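Local atomic coordinates of B-cell differentiation antigen CD72 (Mus musculus, PDB entry 5B1R), a protein that acts as a B-cell co-receptor that recognises the Sm/RNP self-antigen, probably through its extracellular C-type lectin-like domain, and inhibits B-cell receptor signalling when coligated with that receptor. Residues Y49-S54 / K97-F102; S66-I71 / K90-Y95. The protein carries 2 engineered substitutions. All coordinates share one frame; numbering follows the deposited sequence.

Interaction 1. Residues Y49-S54 / K97-F102; sequences YYYEVS and KWKRTF. Unlike the reference sequence in segment 97-102: Lys99 (reference Glu), Phe102 (reference Ile).
Tyr51 and Arg100 join a long loop of the C-type lectin-like domain to strand 97-104, an outermost strand of its three-stranded antiparallel sheet. The loop bends through a type I turn from Tyr49 to Glu52. One direct backbone hydrogen bond crosses the contact, from Arg100 N to Tyr51 O at 2.8 Å. Four waters add bridges. One molecule is held by Tyr50 O, Glu52 O and Arg100 NE, a second links Glu52 O to Arg100 NH2, and two more join Trp98 O to Val53 N and Val53 O. Arg100 CG lies opposite the backbone N (chi1 -179°), which carries the chain toward the turn until CD is 3.5 Å from Tyr50 O. Its NH1 continues into a salt bridge with Asp89.

Side-chain packing flanks this polar centre. The rings of Tyr50 and Phe102 are nearly parallel, 18° between planes, but with centroids 5.9 Å apart they barely overlap. Lys99 runs alongside Tyr51, pointing the same way, its NZ 3.8 Å from CD1 of that tyrosine. Val53 points at the strand, where its CG1 makes an apolar contact with Trp98 CB at 4.2 Å and comes to 3.4 Å from Trp98 O.

Interaction 2. Residues S66-I71 / K90-Y95; sequences SKSYWI and KIKKYY. Unlike the reference sequence in segment 90-95: Lys90 (reference Arg), Lys93 (reference Thr).
Tyr69 and Ile91 form an antiparallel hydrogen-bonded pair, and the two bonds between them define the tight part of the contact. Tyr69 N donates to Ile91 O at 2.9 Å. The return bond from Ile91 N to Tyr69 O has an N-H...O angle of 157°. In the adjoining non-hydrogen-bonded pair, Trp70 and Lys90 bring their CA atoms to 4.2 Å.

Side chains pack on both faces of this pairing. On the face of Tyr69 and Ile91, CD1 of Ile71 meets CG2 of Ile91 at 3.6 Å, the two chains crossing at about a right angle. On the other, CE3 of Trp70 is 3.8 Å from Lys90 CB. With chi1 of 71°, the Lys90 chain passes Ser68, its CE 3.6 Å from Ser68 OG, and its NZ bonds to Ser103 and Thr101. The aliphatic part of Lys92 also flanks Ser68 OG, with CG at 3.4 Å.

Beyond Ser68 the two chains diverge and the contact becomes looser. There a water takes over from direct pairing, donating to Lys67 O and accepting from Lys93 N. At the buried end, Trp70 packs against helix 26-35 and pairs with strand 109-119, while strand 87-94 has strand 97-104 as its other neighbour in the sheet.

In the fold
Interactions 1 and 2 use neighbouring strands of one three-stranded sheet, 97-104 in interaction 1 and 87-94 in interaction 2: Thr101 N lies 2.8 Å from Lys90 O, and Lys99 N is equally far from Lys92 O. Interaction 2 is mostly buried, with six of eight touching residues inside, and joins strands by regular pairing. Interaction 1 is only partly buried and lays a loop along strand 97-104, at one edge of the sheet, with one direct backbone bond and several waters. The buried areas are nevertheless almost equal, 402 and 405 Å². Along the chain, 66-71/90-95 is nested within the loop closed by 49-54/97-102. Side chains also connect them, Arg100 NH1 lying 3.5 Å from Ile71 CD1.

Interaction 1. Residues Y49-S54 / K97-F102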
loop_
_atom_site.group_PDB
_atom_site.type_symbol
_atom_site.label_atom_id
_atom_site.label_comp_id
_atom_site.label_asym_id
_atom_site.label_seq_id
_atom_site.Cartn_x
_atom_site.Cartn_y
_atom_site.Cartn_z
ATOM N N TYR A 49 3.406 -15.947 6.583
ATOM C CA TYR A 49 4.132 -15.412 7.729
ATOM C C TYR A 49 3.966 -13.910 7.731
ATOM O O TYR A 49 3.655 -13.318 6.701
ATOM C CB TYR A 49 5.620 -15.771 7.648
ATOM C CG TYR A 49 5.870 -17.260 7.585
ATOM C CD1 TYR A 49 5.644 -18.066 8.691
ATOM C CD2 TYR A 49 6.294 -17.862 6.408
ATOM C CE1 TYR A 49 5.859 -19.433 8.634
ATOM C CE2 TYR A 49 6.514 -19.228 6.342
ATOM C CZ TYR A 49 6.291 -20.003 7.453
ATOM O OH TYR A 49 6.502 -21.358 7.375
ATOM N N TYR A 50 4.200 -13.301 8.885
ATOM C CA TYR A 50 3.840 -11.900 9.083
ATOM C C TYR A 50 4.545 -10.954 8.114
ATOM O O TYR A 50 4.005 -9.894 7.798
ATOM C CB TYR A 50 4.124 -11.459 10.531
ATOM C CG TYR A 50 5.605 -11.370 10.858
ATOM C CD1 TYR A 50 6.318 -10.196 10.629
ATOM C CD2 TYR A 50 6.289 -12.463 11.382
ATOM C CE1 TYR A 50 7.671 -10.119 10.890
ATOM C CE2 TYR A 50 7.657 -12.390 11.662
ATOM C CZ TYR A 50 8.333 -11.210 11.420
ATOM O OH TYR A 50 9.682 -11.112 11.686
ATOM N N TYR A 51 5.746 -11.318 7.663
ATOM C CA TYR A 51 6.546 -10.422 6.822
ATOM C C TYR A 51 6.263 -10.597 5.336
ATOM O O TYR A 51 6.793 -9.849 4.506
ATOM C CB TYR A 51 8.044 -10.640 7.085
ATOM C CG TYR A 51 8.463 -12.090 6.922
ATOM C CD1 TYR A 51 8.657 -12.643 5.656
ATOM C CD2 TYR A 51 8.632 -12.920 8.029
ATOM C CE1 TYR A 51 9.010 -13.976 5.492
ATOM C CE2 TYR A 51 8.987 -14.256 7.871
ATOM C CZ TYR A 51 9.177 -14.772 6.598
ATOM O OH TYR A 51 9.534 -16.093 6.430
ATOM N N GLU A 52 5.462 -11.602 4.980
ATOM C CA GLU A 52 5.229 -11.883 3.568
ATOM C C GLU A 52 4.225 -10.936 2.953
ATOM O O GLU A 52 3.168 -10.698 3.527
ATOM C CB GLU A 52 4.701 -13.298 3.383
ATOM C CG GLU A 52 5.745 -14.359 3.604
ATOM C CD GLU A 52 5.273 -15.744 3.228
ATOM O OE1 GLU A 52 4.049 -15.982 3.183
ATOM O OE2 GLU A 52 6.138 -16.602 2.971
ATOM N N VAL A 53 4.532 -10.438 1.757
ATOM C CA VAL A 53 3.564 -9.651 1.008
ATOM C C VAL A 53 3.694 -10.014 -0.460
ATOM O O VAL A 53 4.783 -10.277 -0.949
ATOM C CB VAL A 53 3.782 -8.126 1.253
ATOM C CG1 VAL A 53 5.083 -7.628 0.666
ATOM C CG2 VAL A 53 2.634 -7.331 0.713
ATOM N N SER A 54 2.564 -10.077 -1.145
ATOM C CA SER A 54 2.541 -10.360 -2.572
ATOM C C SER A 54 1.882 -9.172 -3.257
ATOM O O SER A 54 0.719 -8.880 -2.991
ATOM C CB SER A 54 1.712 -11.609 -2.827
ATOM O OG SER A 54 1.539 -11.797 -4.215
ATOM N N LYS A 97 13.115 -9.221 -2.617
ATOM C CA LYS A 97 11.716 -9.292 -2.185
ATOM C C LYS A 97 11.252 -8.129 -1.324
ATOM O O LYS A 97 11.905 -7.774 -0.342
ATOM C CB LYS A 97 11.455 -10.578 -1.397
ATOM C CG LYS A 97 11.179 -11.801 -2.242
ATOM C CD LYS A 97 10.847 -12.986 -1.354
ATOM C CE LYS A 97 10.903 -14.287 -2.128
ATOM N NZ LYS A 97 10.800 -15.453 -1.209
ATOM N N TRP A 98 10.096 -7.568 -1.677
ATOM C CA TRP A 98 9.384 -6.671 -0.772
ATOM C C TRP A 98 8.822 -7.484 0.393
ATOM O O TRP A 98 8.320 -8.588 0.195
ATOM C CB TRP A 98 8.260 -5.927 -1.513
ATOM C CG TRP A 98 8.804 -4.933 -2.496
ATOM C CD1 TRP A 98 9.135 -5.159 -3.800
ATOM C CD2 TRP A 98 9.118 -3.561 -2.233
ATOM N NE1 TRP A 98 9.630 -4.009 -4.365
ATOM C CE2 TRP A 98 9.624 -3.013 -3.425
ATOM C CE3 TRP A 98 9.018 -2.746 -1.105
ATOM C CZ2 TRP A 98 10.039 -1.694 -3.521
ATOM C CZ3 TRP A 98 9.417 -1.431 -1.207
ATOM C CH2 TRP A 98 9.929 -0.917 -2.405
ATOM N N LYS A 99 8.927 -6.923 1.597
ATOM C CA LYS A 99 8.407 -7.543 2.805
ATOM C C LYS A 99 7.555 -6.546 3.570
ATOM O O LYS A 99 7.777 -5.338 3.489
ATOM C CB LYS A 99 9.555 -8.021 3.703
ATOM C CG LYS A 99 10.330 -9.177 3.104
ATOM C CD LYS A 99 11.414 -9.679 4.029
ATOM C CE LYS A 99 12.236 -10.758 3.343
ATOM N NZ LYS A 99 11.567 -12.093 3.338
ATOM N N ARG A 100 6.579 -7.058 4.311
ATOM C CA ARG A 100 5.877 -6.244 5.287
ATOM C C ARG A 100 6.781 -6.059 6.504
ATOM O O ARG A 100 7.325 -7.030 7.028
ATOM C CB ARG A 100 4.574 -6.923 5.715
ATOM C CG ARG A 100 3.775 -6.109 6.721
ATOM C CD ARG A 100 2.499 -6.820 7.178
ATOM N NE ARG A 100 1.635 -7.107 6.038
ATOM C CZ ARG A 100 0.745 -6.253 5.531
ATOM N NH1 ARG A 100 0.505 -5.089 6.134
ATOM N NH2 ARG A 100 0.087 -6.582 4.433
ATOM N N THR A 101 6.940 -4.808 6.929
ATOM C CA THR A 101 7.769 -4.464 8.062
ATOM C C THR A 101 7.001 -3.515 8.977
ATOM O O THR A 101 6.042 -2.854 8.576
ATOM C CB THR A 101 9.069 -3.807 7.630
ATOM O OG1 THR A 101 8.788 -2.531 7.072
ATOM C CG2 THR A 101 9.791 -4.651 6.595
ATOM N N PHE A 102 7.415 -3.461 10.227
ATOM C CA PHE A 102 6.754 -2.620 11.213
ATOM C C PHE A 102 7.587 -1.398 11.556
ATOM O O PHE A 102 8.807 -1.488 11.642
ATOM C CB PHE A 102 6.479 -3.442 12.468
ATOM C CG PHE A 102 5.679 -4.688 12.194
ATOM C CD1 PHE A 102 4.423 -4.604 11.613
ATOM C CD2 PHE A 102 6.175 -5.944 12.540
ATOM C CE1 PHE A 102 3.678 -5.742 11.368
ATOM C CE2 PHE A 102 5.434 -7.096 12.309
ATOM C CZ PHE A 102 4.181 -6.991 11.718
HETATM O O HOH W 1 2.065 -9.950 5.895
HETATM O O HOH W 2 0.867 -9.202 3.513
HETATM O O HOH W 3 7.291 -11.074 0.878
HETATM O O HOH W 4 7.113 -9.614 -2.432
#

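Interaction 2. Residues S66-I71 / K90-Y95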
loop_
_atom_site.group_PDB
_atom_site.type_symbol
_atom_site.label_atom_id
_atom_site.label_comp_id
_atom_site.label_asym_id
_atom_site.label_seq_id
_atom_site.Cartn_x
_atom_site.Cartn_y
_atom_site.Cartn_z
ATOM N N SER A 66 14.558 1.953 -2.967
ATOM C CA SER A 66 15.242 2.614 -1.858
ATOM C C SER A 66 14.271 3.230 -0.848
ATOM O O SER A 66 14.704 3.836 0.132
ATOM C CB SER A 66 16.179 3.706 -2.377
ATOM O OG SER A 66 15.448 4.833 -2.819
ATOM N N LYS A 67 12.967 3.089 -1.088
ATOM C CA LYS A 67 11.959 3.676 -0.210
ATOM C C LYS A 67 11.110 2.589 0.437
ATOM O O LYS A 67 10.993 1.479 -0.080
ATOM C CB LYS A 67 11.039 4.608 -1.011
ATOM C CG LYS A 67 11.735 5.783 -1.689
ATOM C CD LYS A 67 12.033 6.894 -0.704
ATOM C CE LYS A 67 12.688 8.086 -1.397
ATOM N NZ LYS A 67 11.799 8.674 -2.438
ATOM N N SER A 68 10.508 2.916 1.574
ATOM C CA SER A 68 9.485 2.062 2.176
ATOM C C SER A 68 8.163 2.777 2.086
ATOM O O SER A 68 8.110 4.004 2.231
ATOM C CB SER A 68 9.777 1.806 3.644
ATOM O OG SER A 68 11.021 1.158 3.834
ATOM N N TYR A 69 7.097 2.010 1.854
ATOM C CA TYR A 69 5.786 2.604 1.591
ATOM C C TYR A 69 4.767 2.209 2.644
ATOM O O TYR A 69 4.545 1.021 2.874
ATOM C CB TYR A 69 5.259 2.166 0.214
ATOM C CG TYR A 69 6.111 2.694 -0.926
ATOM C CD1 TYR A 69 7.283 2.053 -1.298
ATOM C CD2 TYR A 69 5.737 3.848 -1.614
ATOM C CE1 TYR A 69 8.082 2.560 -2.310
ATOM C CE2 TYR A 69 6.523 4.359 -2.639
ATOM C CZ TYR A 69 7.690 3.707 -2.988
ATOM O OH TYR A 69 8.493 4.193 -4.003
ATOM N N TRP A 70 4.114 3.191 3.259
ATOM C CA TRP A 70 2.981 2.880 4.124
ATOM C C TRP A 70 1.869 2.172 3.349
ATOM O O TRP A 70 1.503 2.598 2.245
ATOM C CB TRP A 70 2.403 4.141 4.759
ATOM C CG TRP A 70 3.226 4.825 5.808
ATOM C CD1 TRP A 70 3.586 6.130 5.814
ATOM C CD2 TRP A 70 3.705 4.255 7.034
ATOM N NE1 TRP A 70 4.281 6.416 6.966
ATOM C CE2 TRP A 70 4.374 5.280 7.735
ATOM C CE3 TRP A 70 3.644 2.976 7.602
ATOM C CZ2 TRP A 70 4.959 5.074 8.995
ATOM C CZ3 TRP A 70 4.241 2.770 8.833
ATOM C CH2 TRP A 70 4.892 3.811 9.513
ATOM N N ILE A 71 1.311 1.130 3.962
ATOM C CA ILE A 71 0.168 0.401 3.420
ATOM C C ILE A 71 -0.807 0.116 4.572
ATOM O O ILE A 71 -0.543 0.442 5.736
ATOM C CB ILE A 71 0.597 -0.928 2.727
ATOM C CG1 ILE A 71 1.286 -1.892 3.709
ATOM C CG2 ILE A 71 1.494 -0.631 1.513
ATOM C CD1 ILE A 71 1.278 -3.321 3.239
ATOM N N LYS A 90 4.597 -1.032 6.825
ATOM C CA LYS A 90 5.097 -0.482 5.576
ATOM C C LYS A 90 5.775 -1.598 4.814
ATOM O O LYS A 90 6.244 -2.558 5.410
ATOM C CB LYS A 90 6.062 0.676 5.835
ATOM C CG LYS A 90 7.399 0.237 6.421
ATOM C CD LYS A 90 8.245 1.408 6.914
ATOM C CE LYS A 90 9.684 0.985 7.155
ATOM N NZ LYS A 90 9.768 -0.088 8.169
ATOM N N ILE A 91 5.833 -1.479 3.495
ATOM C CA ILE A 91 6.588 -2.446 2.711
ATOM C C ILE A 91 7.992 -1.894 2.440
ATOM O O ILE A 91 8.182 -0.709 2.173
ATOM C CB ILE A 91 5.861 -2.876 1.413
ATOM C CG1 ILE A 91 5.550 -1.676 0.507
ATOM C CG2 ILE A 91 4.599 -3.646 1.782
ATOM C CD1 ILE A 91 5.001 -2.082 -0.867
ATOM N N LYS A 92 8.960 -2.789 2.509
ATOM C CA LYS A 92 10.365 -2.431 2.355
ATOM C C LYS A 92 11.047 -3.534 1.574
ATOM O O LYS A 92 10.722 -4.716 1.740
ATOM C CB LYS A 92 11.006 -2.263 3.728
ATOM C CG LYS A 92 12.479 -1.908 3.671
ATOM C CD LYS A 92 12.970 -1.467 5.039
ATOM C CE LYS A 92 14.417 -0.968 5.007
ATOM N NZ LYS A 92 14.745 -0.251 6.265
ATOM N N LYS A 93 11.980 -3.159 0.705
ATOM C CA LYS A 93 12.600 -4.150 -0.160
ATOM C C LYS A 93 13.867 -4.706 0.438
ATOM O O LYS A 93 14.778 -3.960 0.789
ATOM C CB LYS A 93 12.897 -3.597 -1.558
ATOM C CG LYS A 93 13.158 -4.721 -2.559
ATOM C CD LYS A 93 13.245 -4.253 -3.991
ATOM C CE LYS A 93 13.281 -5.465 -4.911
ATOM N NZ LYS A 93 13.724 -5.122 -6.291
ATOM N N TYR A 94 13.903 -6.027 0.562
ATOM C CA TYR A 94 15.101 -6.726 1.001
ATOM C C TYR A 94 15.637 -7.566 -0.137
ATOM O O TYR A 94 15.025 -8.561 -0.520
ATOM C CB TYR A 94 14.784 -7.612 2.198
ATOM C CG TYR A 94 14.429 -6.826 3.429
ATOM C CD1 TYR A 94 13.116 -6.440 3.675
ATOM C CD2 TYR A 94 15.408 -6.450 4.339
ATOM C CE1 TYR A 94 12.790 -5.715 4.800
ATOM C CE2 TYR A 94 15.091 -5.726 5.464
ATOM C CZ TYR A 94 13.782 -5.361 5.692
ATOM O OH TYR A 94 13.463 -4.639 6.818
ATOM N N TYR A 95 16.782 -7.155 -0.672
ATOM C CA TYR A 95 17.385 -7.832 -1.810
ATOM C C TYR A 95 16.376 -7.942 -2.949
ATOM O O TYR A 95 16.064 -6.945 -3.599
ATOM C CB TYR A 95 17.932 -9.197 -1.385
ATOM C CG TYR A 95 18.692 -9.119 -0.081
ATOM C CD1 TYR A 95 19.976 -8.590 -0.037
ATOM C CD2 TYR A 95 18.117 -9.544 1.111
ATOM C CE1 TYR A 95 20.673 -8.502 1.155
ATOM C CE2 TYR A 95 18.807 -9.460 2.308
ATOM C CZ TYR A 95 20.085 -8.939 2.324
ATOM O OH TYR A 95 20.777 -8.854 3.512
HETATM O O HOH W 5 12.792 -0.467 0.132
#